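Local coordinates for putative peptidoglycan-binding/hydrolysing protein (Peptoclostridium difficile, PDB 5TV7), which probably binds peptidoglycan through its peptidoglycan-binding domains and may take part in cell-wall hydrolysis, although its precise function is not established, at residues A[121-126]-A[132-137]; A[153-158]-A[163-168]. One frame throughout, in Å; residues are numbered along the deposited sequence.

Contact 1: residues A[121-126]-A[132-137]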
loop_
_atom_site.group_PDB
_atom_site.type_symbol
_atom_site.label_atom_id
_atom_site.label_comp_id
_atom_site.label_asym_id
_atom_site.label_seq_id
_atom_site.Cartn_x
_atom_site.Cartn_y
_atom_site.Cartn_z
ATOM N N ALA A 121 -1.801 -2.552 -3.230
ATOM C CA ALA A 121 -1.439 -3.627 -2.303
ATOM C C ALA A 121 -0.922 -3.053 -0.987
ATOM O O ALA A 121 -1.245 -3.555 0.075
ATOM C CB ALA A 121 -0.397 -4.549 -2.928
ATOM N N GLN A 122 -0.142 -1.974 -1.067
ATOM C CA GLN A 122 0.421 -1.354 0.128
ATOM C C GLN A 122 -0.661 -0.751 1.010
ATOM O O GLN A 122 -0.578 -0.825 2.232
ATOM C CB GLN A 122 1.473 -0.304 -0.254
ATOM C CG GLN A 122 2.753 -0.965 -0.750
ATOM C CD GLN A 122 3.734 -0.013 -1.395
ATOM O OE1 GLN A 122 3.374 1.075 -1.878
ATOM N NE2 GLN A 122 4.990 -0.432 -1.434
ATOM N N ILE A 123 -1.657 -0.143 0.382
ATOM C CA ILE A 123 -2.768 0.413 1.104
ATOM C C ILE A 123 -3.521 -0.695 1.839
ATOM O O ILE A 123 -3.782 -0.569 3.017
ATOM C CB ILE A 123 -3.695 1.207 0.186
ATOM C CG1 ILE A 123 -3.015 2.537 -0.154
ATOM C CG2 ILE A 123 -5.034 1.453 0.870
ATOM C CD1 ILE A 123 -3.627 3.269 -1.316
HETATM N N MSE A 124 -3.817 -1.781 1.149
HETATM C CA MSE A 124 -4.544 -2.904 1.762
HETATM C C MSE A 124 -3.754 -3.577 2.871
HETATM O O MSE A 124 -4.307 -3.897 3.931
HETATM C CB MSE A 124 -4.937 -3.888 0.661
HETATM C CG MSE A 124 -6.053 -3.261 -0.168
HETATM SE SE MSE A 124 -6.825 -4.564 -1.411
HETATM C CE MSE A 124 -5.338 -4.631 -2.656
ATOM N N LEU A 125 -2.462 -3.789 2.648
ATOM C CA LEU A 125 -1.597 -4.402 3.674
ATOM C C LEU A 125 -1.542 -3.497 4.905
ATOM O O LEU A 125 -1.639 -3.975 6.046
ATOM C CB LEU A 125 -0.198 -4.659 3.129
ATOM C CG LEU A 125 -0.073 -5.763 2.091
ATOM C CD1 LEU A 125 1.258 -5.660 1.358
ATOM C CD2 LEU A 125 -0.216 -7.129 2.746
ATOM N N THR A 126 -1.442 -2.189 4.675
ATOM C CA THR A 126 -1.419 -1.240 5.786
ATOM C C THR A 126 -2.733 -1.282 6.600
ATOM O O THR A 126 -2.686 -1.212 7.828
ATOM C CB THR A 126 -1.084 0.179 5.316
ATOM O OG1 THR A 126 0.175 0.155 4.631
ATOM C CG2 THR A 126 -0.986 1.117 6.490
ATOM N N VAL A 132 4.497 -1.280 5.947
ATOM C CA VAL A 132 5.135 -1.141 4.648
ATOM C C VAL A 132 5.016 0.338 4.362
ATOM O O VAL A 132 4.095 0.989 4.857
ATOM C CB VAL A 132 4.414 -1.916 3.518
ATOM C CG1 VAL A 132 4.228 -3.367 3.888
ATOM C CG2 VAL A 132 3.051 -1.312 3.188
ATOM N N GLY A 133 5.925 0.886 3.589
ATOM C CA GLY A 133 5.799 2.292 3.206
ATOM C C GLY A 133 4.863 2.303 2.017
ATOM O O GLY A 133 4.952 1.416 1.157
ATOM N N ILE A 134 3.945 3.265 1.966
ATOM C CA ILE A 134 3.009 3.349 0.845
ATOM C C ILE A 134 3.553 4.344 -0.171
ATOM O O ILE A 134 3.146 5.514 -0.209
ATOM C CB ILE A 134 1.596 3.722 1.318
ATOM C CG1 ILE A 134 1.127 2.706 2.368
ATOM C CG2 ILE A 134 0.642 3.778 0.126
ATOM C CD1 ILE A 134 -0.086 3.146 3.147
ATOM N N ASP A 135 4.492 3.859 -0.985
ATOM C CA ASP A 135 5.175 4.681 -2.000
ATOM C C ASP A 135 5.170 4.085 -3.400
ATOM O O ASP A 135 5.943 4.512 -4.242
ATOM C CB ASP A 135 6.625 4.928 -1.570
ATOM C CG ASP A 135 7.455 3.637 -1.452
ATOM O OD1 ASP A 135 6.937 2.511 -1.700
ATOM O OD2 ASP A 135 8.647 3.767 -1.093
ATOM N N SER A 136 4.335 3.068 -3.632
ATOM C CA SER A 136 4.228 2.428 -4.956
ATOM C C SER A 136 5.442 1.615 -5.399
ATOM O O SER A 136 5.445 1.166 -6.529
ATOM C CB SER A 136 3.913 3.458 -6.070
ATOM O OG SER A 136 2.817 4.265 -5.725
ATOM N N SER A 137 6.466 1.445 -4.550
ATOM C CA SER A 137 7.633 0.617 -4.894
ATOM C C SER A 137 7.670 -0.646 -4.020
ATOM O O SER A 137 7.645 -0.567 -2.796
ATOM C CB SER A 137 8.932 1.400 -4.770
ATOM O OG SER A 137 9.089 2.274 -5.878
HETATM O O HOH W 1 2.177 0.501 6.265
#
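Q122 reaches from helix 116-127 into the loop that leads on to helix 140-152, the loop joining the first two helices of the putative peptidoglycan-binding domain. Its CB touches two apolar side chains, 3.9 Å from V132 CG2 and 4.0 Å from I134 CG1. CG stays near V132 CG2. CD lies 3.2 Å from G133 O. With CG anti to the carbonyl carbon (chi1 -73°) and the chain extended beyond it, the amide is carried into the turn at 135-137. There OE1 accepts a bond from S136 N at 2.8 Å, in the carbonyl plane and on a lone pair. D135 N adds a weak bond to the same oxygen. NE2 gives a weak bond to S137 O and a further one to T142 OG1 on the next helix. Both ends of the amide are therefore held, which probably fixes its flip. The turn itself is an Asx turn, with S137 N bonded to D135 OD1 from above the carboxylate plane. D135 OD2 is taken up by H44 and N47. On the apolar side, I123 CG1 packs on I134 CG2, the two side chains crossing at about a right angle. T126 and I134 meet tip to tip. T126 OG1 gives its proton to Q122 O at 2.7 Å and lies 3.3 Å from I134 CD1.

Contact 2: residues A[153-158]-A[163-168]. With HGA (glutamine hydroxamate), chain C.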
loop_
_atom_site.group_PDB
_atom_site.type_symbol
_atom_site.label_atom_id
_atom_site.label_comp_id
_atom_site.label_asym_id
_atom_site.label_seq_id
_atom_site.Cartn_x
_atom_site.Cartn_y
_atom_site.Cartn_z
ATOM N N TYR A 153 -2.720 -16.297 6.328
ATOM C CA TYR A 153 -3.948 -16.774 5.696
ATOM C C TYR A 153 -3.884 -18.087 4.926
ATOM O O TYR A 153 -4.804 -18.406 4.195
ATOM C CB TYR A 153 -4.563 -15.639 4.868
ATOM C CG TYR A 153 -4.972 -14.520 5.776
ATOM C CD1 TYR A 153 -6.099 -14.649 6.580
ATOM C CD2 TYR A 153 -4.210 -13.360 5.885
ATOM C CE1 TYR A 153 -6.467 -13.653 7.455
ATOM C CE2 TYR A 153 -4.578 -12.344 6.755
ATOM C CZ TYR A 153 -5.705 -12.502 7.538
ATOM O OH TYR A 153 -6.083 -11.519 8.401
ATOM N N GLY A 154 -2.825 -18.857 5.112
ATOM C CA GLY A 154 -2.717 -20.161 4.460
ATOM C C GLY A 154 -2.464 -20.165 2.958
ATOM O O GLY A 154 -2.747 -21.162 2.286
ATOM N N LEU A 155 -1.941 -19.057 2.440
ATOM C CA LEU A 155 -1.570 -18.953 1.039
ATOM C C LEU A 155 -0.098 -19.344 0.922
ATOM O O LEU A 155 0.642 -19.257 1.896
ATOM C CB LEU A 155 -1.721 -17.502 0.554
ATOM C CG LEU A 155 -3.135 -16.885 0.615
ATOM C CD1 LEU A 155 -3.084 -15.397 0.308
ATOM C CD2 LEU A 155 -4.094 -17.590 -0.325
ATOM N N SER A 156 0.317 -19.786 -0.263
ATOM C CA SER A 156 1.723 -20.063 -0.514
ATOM C C SER A 156 2.493 -18.749 -0.294
ATOM O O SER A 156 2.139 -17.701 -0.838
ATOM C CB SER A 156 1.938 -20.597 -1.928
ATOM O OG SER A 156 1.493 -21.929 -2.017
ATOM N N ALA A 157 3.519 -18.817 0.547
ATOM C CA ALA A 157 4.261 -17.643 0.949
ATOM C C ALA A 157 5.444 -17.358 0.040
ATOM O O ALA A 157 6.588 -17.367 0.470
ATOM C CB ALA A 157 4.703 -17.802 2.389
ATOM N N ASP A 158 5.147 -17.083 -1.222
ATOM C CA ASP A 158 6.189 -16.798 -2.215
ATOM C C ASP A 158 6.536 -15.308 -2.350
ATOM O O ASP A 158 7.411 -14.954 -3.138
ATOM C CB ASP A 158 5.793 -17.375 -3.585
ATOM C CG ASP A 158 4.456 -16.838 -4.097
ATOM O OD1 ASP A 158 3.892 -15.911 -3.469
ATOM O OD2 ASP A 158 3.969 -17.345 -5.135
ATOM N N PRO A 163 -3.304 -13.642 -8.217
ATOM C CA PRO A 163 -4.750 -13.803 -8.024
ATOM C C PRO A 163 -5.224 -14.217 -6.633
ATOM O O PRO A 163 -6.117 -13.577 -6.090
ATOM C CB PRO A 163 -5.108 -14.883 -9.053
ATOM C CG PRO A 163 -4.163 -14.620 -10.177
ATOM C CD PRO A 163 -2.881 -14.117 -9.552
ATOM N N ALA A 164 -4.637 -15.265 -6.062
ATOM C CA ALA A 164 -5.072 -15.740 -4.742
ATOM C C ALA A 164 -4.807 -14.706 -3.647
ATOM O O ALA A 164 -5.636 -14.513 -2.764
ATOM C CB ALA A 164 -4.398 -17.061 -4.395
ATOM N N THR A 165 -3.653 -14.048 -3.709
ATOM C CA THR A 165 -3.301 -13.062 -2.692
ATOM C C THR A 165 -4.163 -11.792 -2.842
ATOM O O THR A 165 -4.588 -11.221 -1.835
ATOM C CB THR A 165 -1.790 -12.752 -2.713
ATOM O OG1 THR A 165 -1.071 -13.960 -2.434
ATOM C CG2 THR A 165 -1.420 -11.699 -1.656
ATOM N N TRP A 166 -4.446 -11.381 -4.087
ATOM C CA TRP A 166 -5.318 -10.216 -4.314
ATOM C C TRP A 166 -6.690 -10.494 -3.767
ATOM O O TRP A 166 -7.290 -9.638 -3.135
ATOM C CB TRP A 166 -5.497 -9.898 -5.783
ATOM C CG TRP A 166 -4.372 -9.224 -6.474
ATOM C CD1 TRP A 166 -3.698 -9.686 -7.564
ATOM C CD2 TRP A 166 -3.811 -7.949 -6.160
ATOM N NE1 TRP A 166 -2.763 -8.764 -7.962
ATOM C CE2 TRP A 166 -2.808 -7.690 -7.114
ATOM C CE3 TRP A 166 -4.063 -6.993 -5.171
ATOM C CZ2 TRP A 166 -2.037 -6.524 -7.099
ATOM C CZ3 TRP A 166 -3.306 -5.821 -5.166
ATOM C CH2 TRP A 166 -2.304 -5.603 -6.120
ATOM N N ASP A 167 -7.184 -11.704 -4.018
ATOM C CA ASP A 167 -8.512 -12.101 -3.578
ATOM C C ASP A 167 -8.642 -12.023 -2.067
ATOM O O ASP A 167 -9.635 -11.494 -1.542
ATOM C CB ASP A 167 -8.803 -13.522 -4.053
ATOM C CG ASP A 167 -10.154 -14.030 -3.595
ATOM O OD1 ASP A 167 -11.198 -13.536 -4.078
ATOM O OD2 ASP A 167 -10.171 -14.959 -2.760
ATOM N N LYS A 168 -7.621 -12.511 -1.365
ATOM C CA LYS A 168 -7.650 -12.526 0.091
ATOM C C LYS A 168 -7.559 -11.093 0.625
ATOM O O LYS A 168 -8.298 -10.716 1.518
ATOM C CB LYS A 168 -6.538 -13.425 0.659
ATOM C CG LYS A 168 -6.726 -13.797 2.120
ATOM C CD LYS A 168 -7.907 -14.750 2.300
ATOM C CE LYS A 168 -8.267 -14.900 3.762
ATOM N NZ LYS A 168 -9.602 -15.544 3.965
HETATM N N HGA C . 1.355 -15.875 -5.018
HETATM C CA HGA C . 0.579 -15.945 -6.245
HETATM C CB HGA C . 0.798 -17.319 -6.890
HETATM C CG HGA C . 0.702 -17.298 -8.422
HETATM C CD HGA C . 1.894 -16.623 -9.073
HETATM O OE1 HGA C . 1.717 -15.643 -9.775
HETATM N NE2 HGA C . 3.105 -17.136 -8.843
HETATM O OZ2 HGA C . 4.251 -16.545 -9.377
HETATM C C HGA C . -0.882 -15.686 -5.938
HETATM O O HGA C . -1.156 -14.975 -4.948
HETATM O OXT HGA C . -1.778 -16.157 -6.681
#
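L155 points its isobutyl group at the first turns of helix 163-173, and Y153 lies beside K168 of the same helix. The loop opens with the Schellman motif that ends helix 140-152, G154 being its C-prime residue. D158 at the end of the loop and P163, A164 and T165 at the start of the helix supply part of the glutamine hydroxamate site. The L155 branches divide the work. CD1 lies 3.7 Å from T165 OG1 and also touches K168 CB, while CD2 meets A164 CB at 4.1 Å. The L155 and T165 side chains pass at a slant. Y153 and K168 cross at about a right angle. The lysine chain leaves with CG anti to the backbone N (chi1 -164°) and bends at chi2, which carries CE to 3.6 Å from Y153 CD1, oblique to the ring. F149 meets the tyrosine ring and also touches K168.

T165, which touches L155 through OG1, also holds the ligand. It grips the carboxylate oxygen O twice, through OG1 at 2.7 Å and through the backbone N at 2.9 Å. A164 N bonds the other oxygen, OXT, at 3.1 Å. The ligand amine gives a hydrogen bond to D158 OD2 at 3.0 Å, and I160 O is also hydrogen-bonded to the ligand. Q150, also of the pocket, hydrogen-bonds T165 OG1 through NE2 and helps to position the hydroxyl. Two backbone N-H groups from the start of the helix thus face the ligand carboxylate, and an acidic side chain faces its amine. The helix dipole probably adds to the pull on the carboxylate. This pairing of charges is consistent with a site that recognises the amino-acid end of the ligand.

In the fold
Contact 1 closes before contact 2 opens along the chain, and their centres lie about 16 Å apart. All four segments fall within one putative peptidoglycan-binding range. Helix 116-127 carries the first half of contact 1. Helix 140-152 runs between the two contacts in sequence, and helix 163-173 carries the second half of contact 2. The contacts meet through W166, whose ring packs on M124, with W166 CZ3 3.4 Å from M124 CE, and on A121. Contact 1 is buried near the centre of the chain, against strand 26-32. Contact 2 is at the surface and supplies four of the eight residues of the ligand pocket. The domain thus joins an inner helix-loop packing to an outer binding site.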